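Local atomic coordinates of xyloglucan-specific endo-beta-1,4-glucanase BoGH5A (Bacteroides ovatus, PDB entry 3ZMR), a protein that cleaves internal beta-1,4-glucosidic linkages in the backbone of xyloglucan, with retention of the beta-configuration, releasing xyloglucan oligosaccharides. Residues 101-106 / 247-252; 298-303 / 324-329. All blocks are in the same frame, centred on the assembly; numbering follows the deposited sequence.

In the fold
Both contacts lie at the surface of the eight-stranded catalytic barrel, away from the substrate sites, with centres about 12 Å apart. Contact 1 ties the loop between strand 85-91 of the N-terminal sheet and helix 115-122 to the loop after helix 227-248; contact 2 joins the loops leading into the neighbouring barrel strands 304-307 and 331-337. Their chemistry differs: in contact 1 an arginine, with an isoleucine over one face, bonds a backbone carbonyl, whereas contact 2 is van der Waals packing of a histidine and a tyrosine against aliphatic branches. The two are coupled through Arg-302 of 298-303, whose NH2 probably donates to Tyr-251 O at 2.8 Å, while Pro-105 touches His-300 and Tyr-301.

Contact 1 (101-106 / 247-252); sequences EYIAPD and RFRDYD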
loop_
_atom_site.group_PDB
_atom_site.type_symbol
_atom_site.label_atom_id
_atom_site.label_comp_id
_atom_site.label_asym_id
_atom_site.label_seq_id
_atom_site.Cartn_x
_atom_site.Cartn_y
_atom_site.Cartn_z
ATOM N N GLU A 101 1.486 -12.727 -22.480
ATOM C CA GLU A 101 2.691 -13.152 -21.809
ATOM C C GLU A 101 2.423 -14.066 -20.598
ATOM O O GLU A 101 3.370 -14.582 -19.981
ATOM C CB GLU A 101 3.485 -11.920 -21.320
ATOM C CG GLU A 101 3.942 -10.963 -22.411
ATOM C CD GLU A 101 2.947 -9.906 -22.820
ATOM O OE1 GLU A 101 1.759 -9.939 -22.449
ATOM O OE2 GLU A 101 3.395 -8.986 -23.547
ATOM N N TYR A 102 1.149 -14.253 -20.253
ATOM C CA TYR A 102 0.759 -15.115 -19.130
ATOM C C TYR A 102 1.400 -16.496 -19.210
ATOM O O TYR A 102 1.448 -17.125 -20.271
ATOM C CB TYR A 102 -0.749 -15.277 -19.102
ATOM C CG TYR A 102 -1.297 -16.200 -18.050
ATOM C CD1 TYR A 102 -1.536 -15.777 -16.740
ATOM C CD2 TYR A 102 -1.617 -17.511 -18.383
ATOM C CE1 TYR A 102 -2.107 -16.648 -15.811
ATOM C CE2 TYR A 102 -2.164 -18.378 -17.468
ATOM C CZ TYR A 102 -2.387 -17.955 -16.184
ATOM O OH TYR A 102 -2.975 -18.821 -15.296
ATOM N N ILE A 103 1.837 -16.982 -18.063
ATOM C CA ILE A 103 2.217 -18.369 -17.930
ATOM C C ILE A 103 1.486 -18.946 -16.722
ATOM O O ILE A 103 1.054 -18.228 -15.823
ATOM C CB ILE A 103 3.748 -18.581 -17.818
ATOM C CG1 ILE A 103 4.297 -18.013 -16.512
ATOM C CG2 ILE A 103 4.480 -18.024 -19.047
ATOM C CD1 ILE A 103 5.809 -18.233 -16.329
ATOM N N ALA A 104 1.349 -20.265 -16.697
ATOM C CA ALA A 104 0.560 -20.926 -15.684
ATOM C C ALA A 104 1.103 -20.625 -14.281
ATOM O O ALA A 104 2.313 -20.406 -14.109
ATOM C CB ALA A 104 0.575 -22.410 -15.908
ATOM N N PRO A 105 0.235 -20.661 -13.268
ATOM C CA PRO A 105 0.705 -20.458 -11.898
ATOM C C PRO A 105 1.813 -21.463 -11.556
ATOM O O PRO A 105 1.789 -22.628 -11.974
ATOM C CB PRO A 105 -0.561 -20.676 -11.073
ATOM C CG PRO A 105 -1.652 -20.185 -11.985
ATOM C CD PRO A 105 -1.230 -20.766 -13.308
ATOM N N ASP A 106 2.753 -21.003 -10.745
ATOM C CA ASP A 106 3.937 -21.787 -10.345
ATOM C C ASP A 106 4.230 -21.499 -8.890
ATOM O O ASP A 106 4.515 -20.358 -8.530
ATOM C CB ASP A 106 5.134 -21.419 -11.247
ATOM C CG ASP A 106 6.377 -22.269 -11.028
ATOM O OD1 ASP A 106 6.417 -23.058 -10.064
ATOM O OD2 ASP A 106 7.314 -22.125 -11.840
ATOM N N ARG A 247 9.675 -8.843 -15.482
ATOM C CA ARG A 247 11.127 -8.971 -15.233
ATOM C C ARG A 247 11.401 -9.840 -13.986
ATOM O O ARG A 247 12.342 -10.638 -13.973
ATOM C CB ARG A 247 11.801 -7.592 -15.089
ATOM C CG ARG A 247 13.250 -7.645 -14.610
ATOM C CD ARG A 247 14.173 -8.318 -15.592
ATOM N NE ARG A 247 14.489 -7.470 -16.732
ATOM C CZ ARG A 247 15.684 -6.897 -16.966
ATOM N NH1 ARG A 247 16.686 -7.018 -16.122
ATOM N NH2 ARG A 247 15.845 -6.165 -18.063
ATOM N N PHE A 248 10.587 -9.642 -12.935
ATOM C CA PHE A 248 10.817 -10.273 -11.651
ATOM C C PHE A 248 9.963 -11.527 -11.361
ATOM O O PHE A 248 9.946 -12.061 -10.248
ATOM C CB PHE A 248 10.657 -9.233 -10.539
ATOM C CG PHE A 248 11.772 -8.221 -10.483
ATOM C CD1 PHE A 248 12.986 -8.550 -9.884
ATOM C CD2 PHE A 248 11.607 -6.953 -11.017
ATOM C CE1 PHE A 248 14.000 -7.638 -9.864
ATOM C CE2 PHE A 248 12.628 -6.029 -11.001
ATOM C CZ PHE A 248 13.817 -6.362 -10.410
ATOM N N ARG A 249 9.296 -12.037 -12.401
ATOM C CA ARG A 249 8.294 -13.086 -12.235
ATOM C C ARG A 249 8.853 -14.373 -11.621
ATOM O O ARG A 249 8.133 -15.072 -10.910
ATOM C CB ARG A 249 7.663 -13.406 -13.617
ATOM C CG ARG A 249 6.542 -14.456 -13.539
ATOM C CD ARG A 249 5.677 -14.486 -14.773
ATOM N NE ARG A 249 6.443 -14.676 -16.001
ATOM C CZ ARG A 249 5.927 -14.669 -17.222
ATOM N NH1 ARG A 249 4.630 -14.441 -17.435
ATOM N NH2 ARG A 249 6.743 -14.850 -18.252
ATOM N N ASP A 250 10.109 -14.718 -11.929
ATOM C CA ASP A 250 10.673 -16.011 -11.481
ATOM C C ASP A 250 11.341 -15.977 -10.120
ATOM O O ASP A 250 11.882 -16.980 -9.693
ATOM C CB ASP A 250 11.606 -16.605 -12.535
ATOM C CG ASP A 250 10.897 -16.943 -13.838
ATOM O OD1 ASP A 250 9.652 -17.103 -13.873
ATOM O OD2 ASP A 250 11.601 -17.070 -14.861
ATOM N N TYR A 251 11.299 -14.843 -9.422
ATOM C CA TYR A 251 11.849 -14.767 -8.062
ATOM C C TYR A 251 10.908 -15.397 -7.042
ATOM O O TYR A 251 9.681 -15.381 -7.211
ATOM C CB TYR A 251 12.198 -13.314 -7.668
ATOM C CG TYR A 251 13.438 -12.798 -8.404
ATOM C CD1 TYR A 251 13.360 -12.300 -9.689
ATOM C CD2 TYR A 251 14.688 -12.934 -7.842
ATOM C CE1 TYR A 251 14.500 -11.887 -10.376
ATOM C CE2 TYR A 251 15.825 -12.519 -8.484
ATOM C CZ TYR A 251 15.741 -12.005 -9.757
ATOM O OH TYR A 251 16.933 -11.620 -10.362
ATOM N N ASP A 252 11.498 -15.960 -5.998
ATOM C CA ASP A 252 10.739 -16.656 -4.986
ATOM C C ASP A 252 10.012 -15.687 -4.022
ATOM O O ASP A 252 9.981 -14.458 -4.246
ATOM C CB ASP A 252 11.600 -17.739 -4.327
ATOM C CG ASP A 252 12.610 -17.244 -3.342
ATOM O OD1 ASP A 252 12.525 -16.127 -2.809
ATOM O OD2 ASP A 252 13.491 -18.077 -3.023
HETATM O O HOH W 1 5.825 -15.050 -21.027
#
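The carbonyl oxygen of Glu-101 is gripped twice, directly by Arg-249 and through a water. Arg-249 NH1 donates to Glu-101 O at 2.8 Å in a nearly straight bond (171° at the hydrogen). The oxygen lies close to the guanidinium plane, but the nitrogen stands above the plane of the carbonyl, 37° out of it. Water 1 closes a ring at the same edge of the guanidinium: it donates to Glu-101 O over 2.7 Å and accepts from Arg-249 NH2 over 2.9 Å. One nitrogen thus reaches the oxygen directly and the other through water, together helping to hold the flat group's rotation.

Ile-103 lies over one face of that group. Its CD1 sits above the centre of the guanidinium, 3.6 Å from Arg-249 NE; CG1 rests near NH1 and CZ, and CG2 a little farther off, near both terminal nitrogens. The isoleucine holds CG1 between its N and carbonyl carbon (chi1 67°), and the extended CG1-CD1 arm reaches across the arginine. From the other side Arg-249 runs out with CG trans to its N and bends at chi3, turning the guanidinium edge to the carbonyl.

NH1 also donates to Thr-295 O, and Ile-103 pairs through its backbone with Gly-297, so the loop after helix 275-293 shares the junction. The carboxylate of Glu-101 makes a salt bridge with Lys-242 on helix 227-248. Arg-249 is the second residue of a type I beta turn, Phe-248 to Tyr-251, leading from that helix towards barrel strand 255-258. Thus a TIM-barrel alpha-to-beta turn holds the loop before helix 115-122.

Contact 2 (298-303 / 324-329); sequences RNHYRH and LDIVQN
His-300 and Val-327 meet most closely, CG1 of the valine standing 3.2 Å from His-300 NE2 and 3.4 Å from CD2. This methyl approaches the imidazole obliquely, and it also touches the backbone, as does CG2, which lies 3.4 Å from His-300 O. The valine thus sets one branch against both ring and carbonyl and the other against the carbonyl alone. Ile-326 adds a second aliphatic neighbour: its CG2 is 3.6 Å from His-300 CE1, and the two side chains cross at about a right angle. Farther out, Val-327 CG1 meets Tyr-301 CD1 at 4.3 Å, a looser apolar contact.

Trans placement of the imidazole relative to its backbone N (chi1 -179°) carries it out to these branches. It also brings CD2 over the centre of the Tyr-301 ring, 3.6 Å above its plane. With an alanine here the imidazole is gone, and a gap would probably open between Ile-326 CG2, Val-327 CG1 and the face of Tyr-301.

Behind this shell, Arg-302 grips Asn-299 OD1 side-on through NE, at 2.8 Å, and NH2, with the oxygen in the guanidinium plane; Tyr-301 N bonds to Arg-298 O. In the partner loop, Asp-325 OD1 accepts from Ile-326 N at 2.8 Å and forms a salt bridge with NE of Arg-293, the last residue of helix 275-293, whose NH1 also reaches Asn-299 O and Arg-302 O. One arginine thus bridges both loops, which enter the adjacent parallel strands 304-307 and 331-337: two successive alpha-to-beta connections of a TIM barrel, packed side by side.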
loop_
_atom_site.group_PDB
_atom_site.type_symbol
_atom_site.label_atom_id
_atom_site.label_comp_id
_atom_site.label_asym_id
_atom_site.label_seq_id
_atom_site.Cartn_x
_atom_site.Cartn_y
_atom_site.Cartn_z
ATOM N N ARG A 298 4.990 -17.471 -10.840
ATOM C CA ARG A 298 5.091 -17.245 -9.392
ATOM C C ARG A 298 4.348 -15.968 -8.954
ATOM O O ARG A 298 4.029 -15.805 -7.768
ATOM C CB ARG A 298 6.549 -17.169 -8.985
ATOM C CG ARG A 298 7.286 -18.504 -9.074
ATOM C CD ARG A 298 8.736 -18.260 -8.753
ATOM N NE ARG A 298 9.667 -19.376 -8.870
ATOM C CZ ARG A 298 10.167 -19.846 -9.994
ATOM N NH1 ARG A 298 9.740 -19.431 -11.192
ATOM N NH2 ARG A 298 11.126 -20.783 -9.908
ATOM N N ASN A 299 4.105 -15.055 -9.899
ATOM C CA ASN A 299 3.363 -13.837 -9.602
ATOM C C ASN A 299 1.893 -14.100 -9.258
ATOM O O ASN A 299 1.214 -13.264 -8.707
ATOM C CB ASN A 299 3.440 -12.832 -10.740
ATOM C CG ASN A 299 4.810 -12.176 -10.855
ATOM O OD1 ASN A 299 5.631 -12.182 -9.924
ATOM N ND2 ASN A 299 5.049 -11.593 -11.990
ATOM N N HIS A 300 1.409 -15.286 -9.566
ATOM C CA HIS A 300 0.082 -15.714 -9.105
ATOM C C HIS A 300 0.016 -15.779 -7.581
ATOM O O HIS A 300 -0.995 -15.439 -6.996
ATOM C CB HIS A 300 -0.245 -17.086 -9.708
ATOM C CG HIS A 300 -1.597 -17.621 -9.337
ATOM N ND1 HIS A 300 -2.736 -17.211 -9.978
ATOM C CD2 HIS A 300 -1.997 -18.495 -8.380
ATOM C CE1 HIS A 300 -3.782 -17.848 -9.475
ATOM N NE2 HIS A 300 -3.364 -18.624 -8.498
ATOM N N TYR A 301 1.136 -16.168 -6.966
ATOM C CA TYR A 301 1.234 -16.444 -5.538
ATOM C C TYR A 301 1.988 -15.389 -4.720
ATOM O O TYR A 301 2.012 -15.470 -3.482
ATOM C CB TYR A 301 1.955 -17.775 -5.335
ATOM C CG TYR A 301 1.206 -18.983 -5.857
ATOM C CD1 TYR A 301 0.055 -19.463 -5.204
ATOM C CD2 TYR A 301 1.632 -19.663 -6.992
ATOM C CE1 TYR A 301 -0.628 -20.591 -5.637
ATOM C CE2 TYR A 301 0.949 -20.786 -7.432
ATOM C CZ TYR A 301 -0.177 -21.219 -6.756
ATOM O OH TYR A 301 -0.836 -22.333 -7.206
ATOM N N ARG A 302 2.647 -14.446 -5.395
ATOM C CA ARG A 302 3.540 -13.522 -4.707
ATOM C C ARG A 302 2.773 -12.701 -3.699
ATOM O O ARG A 302 1.623 -12.315 -3.926
ATOM C CB ARG A 302 4.217 -12.632 -5.734
ATOM C CG ARG A 302 5.303 -11.740 -5.182
ATOM C CD ARG A 302 6.151 -10.971 -6.234
ATOM N NE ARG A 302 6.607 -11.852 -7.300
ATOM C CZ ARG A 302 7.519 -12.820 -7.165
ATOM N NH1 ARG A 302 8.206 -13.017 -6.024
ATOM N NH2 ARG A 302 7.741 -13.650 -8.181
ATOM N N HIS A 303 3.422 -12.370 -2.605
ATOM C CA HIS A 303 2.805 -11.481 -1.622
ATOM C C HIS A 303 2.934 -10.063 -2.109
ATOM O O HIS A 303 4.017 -9.598 -2.478
ATOM C CB HIS A 303 3.492 -11.634 -0.270
ATOM C CG HIS A 303 3.363 -13.021 0.303
ATOM N ND1 HIS A 303 2.476 -13.351 1.315
ATOM C CD2 HIS A 303 4.019 -14.162 -0.012
ATOM C CE1 HIS A 303 2.615 -14.632 1.604
ATOM N NE2 HIS A 303 3.529 -15.146 0.797
ATOM N N LEU A 324 -9.859 -7.036 -4.663
ATOM C CA LEU A 324 -10.195 -8.387 -5.051
ATOM C C LEU A 324 -8.928 -9.061 -5.577
ATOM O O LEU A 324 -8.072 -8.426 -6.201
ATOM C CB LEU A 324 -11.260 -8.404 -6.168
ATOM C CG LEU A 324 -12.609 -7.767 -5.867
ATOM C CD1 LEU A 324 -13.452 -7.758 -7.147
ATOM C CD2 LEU A 324 -13.313 -8.497 -4.736
ATOM N N ASP A 325 -8.801 -10.339 -5.339
ATOM C CA ASP A 325 -7.608 -11.083 -5.748
ATOM C C ASP A 325 -8.043 -12.496 -6.212
ATOM O O ASP A 325 -9.160 -12.946 -5.940
ATOM C CB ASP A 325 -6.598 -11.111 -4.567
ATOM C CG ASP A 325 -5.152 -11.453 -4.978
ATOM O OD1 ASP A 325 -4.858 -11.731 -6.189
ATOM O OD2 ASP A 325 -4.280 -11.385 -4.072
ATOM N N ILE A 326 -7.126 -13.178 -6.891
ATOM C CA ILE A 326 -7.339 -14.511 -7.468
ATOM C C ILE A 326 -6.799 -15.624 -6.549
ATOM O O ILE A 326 -7.083 -16.801 -6.768
ATOM C CB ILE A 326 -6.637 -14.622 -8.854
ATOM C CG1 ILE A 326 -7.076 -15.880 -9.633
ATOM C CG2 ILE A 326 -5.097 -14.579 -8.701
ATOM C CD1 ILE A 326 -8.520 -15.865 -10.057
ATOM N N VAL A 327 -6.046 -15.237 -5.506
ATOM C CA VAL A 327 -5.524 -16.123 -4.463
ATOM C C VAL A 327 -5.943 -15.550 -3.124
ATOM O O VAL A 327 -6.191 -14.344 -3.009
ATOM C CB VAL A 327 -4.008 -16.295 -4.496
ATOM C CG1 VAL A 327 -3.593 -17.193 -5.647
ATOM C CG2 VAL A 327 -3.314 -14.935 -4.516
ATOM N N GLN A 328 -6.052 -16.431 -2.133
ATOM C CA GLN A 328 -6.468 -16.042 -0.792
ATOM C C GLN A 328 -5.246 -15.623 0.051
ATOM O O GLN A 328 -4.193 -16.277 0.022
ATOM C CB GLN A 328 -7.232 -17.161 -0.057
ATOM C CG GLN A 328 -8.548 -17.571 -0.708
ATOM C CD GLN A 328 -9.417 -18.473 0.174
ATOM O OE1 GLN A 328 -9.957 -18.030 1.190
ATOM N NE2 GLN A 328 -9.578 -19.723 -0.232
ATOM N N ASN A 329 -5.419 -14.501 0.757
ATOM C CA ASN A 329 -4.532 -14.117 1.871
ATOM C C ASN A 329 -3.065 -13.916 1.408
ATOM O O ASN A 329 -2.115 -14.442 2.046
ATOM C CB ASN A 329 -4.604 -15.143 3.023
ATOM C CG ASN A 329 -6.001 -15.328 3.544
ATOM O OD1 ASN A 329 -6.461 -16.463 3.686
ATOM N ND2 ASN A 329 -6.677 -14.257 3.822
#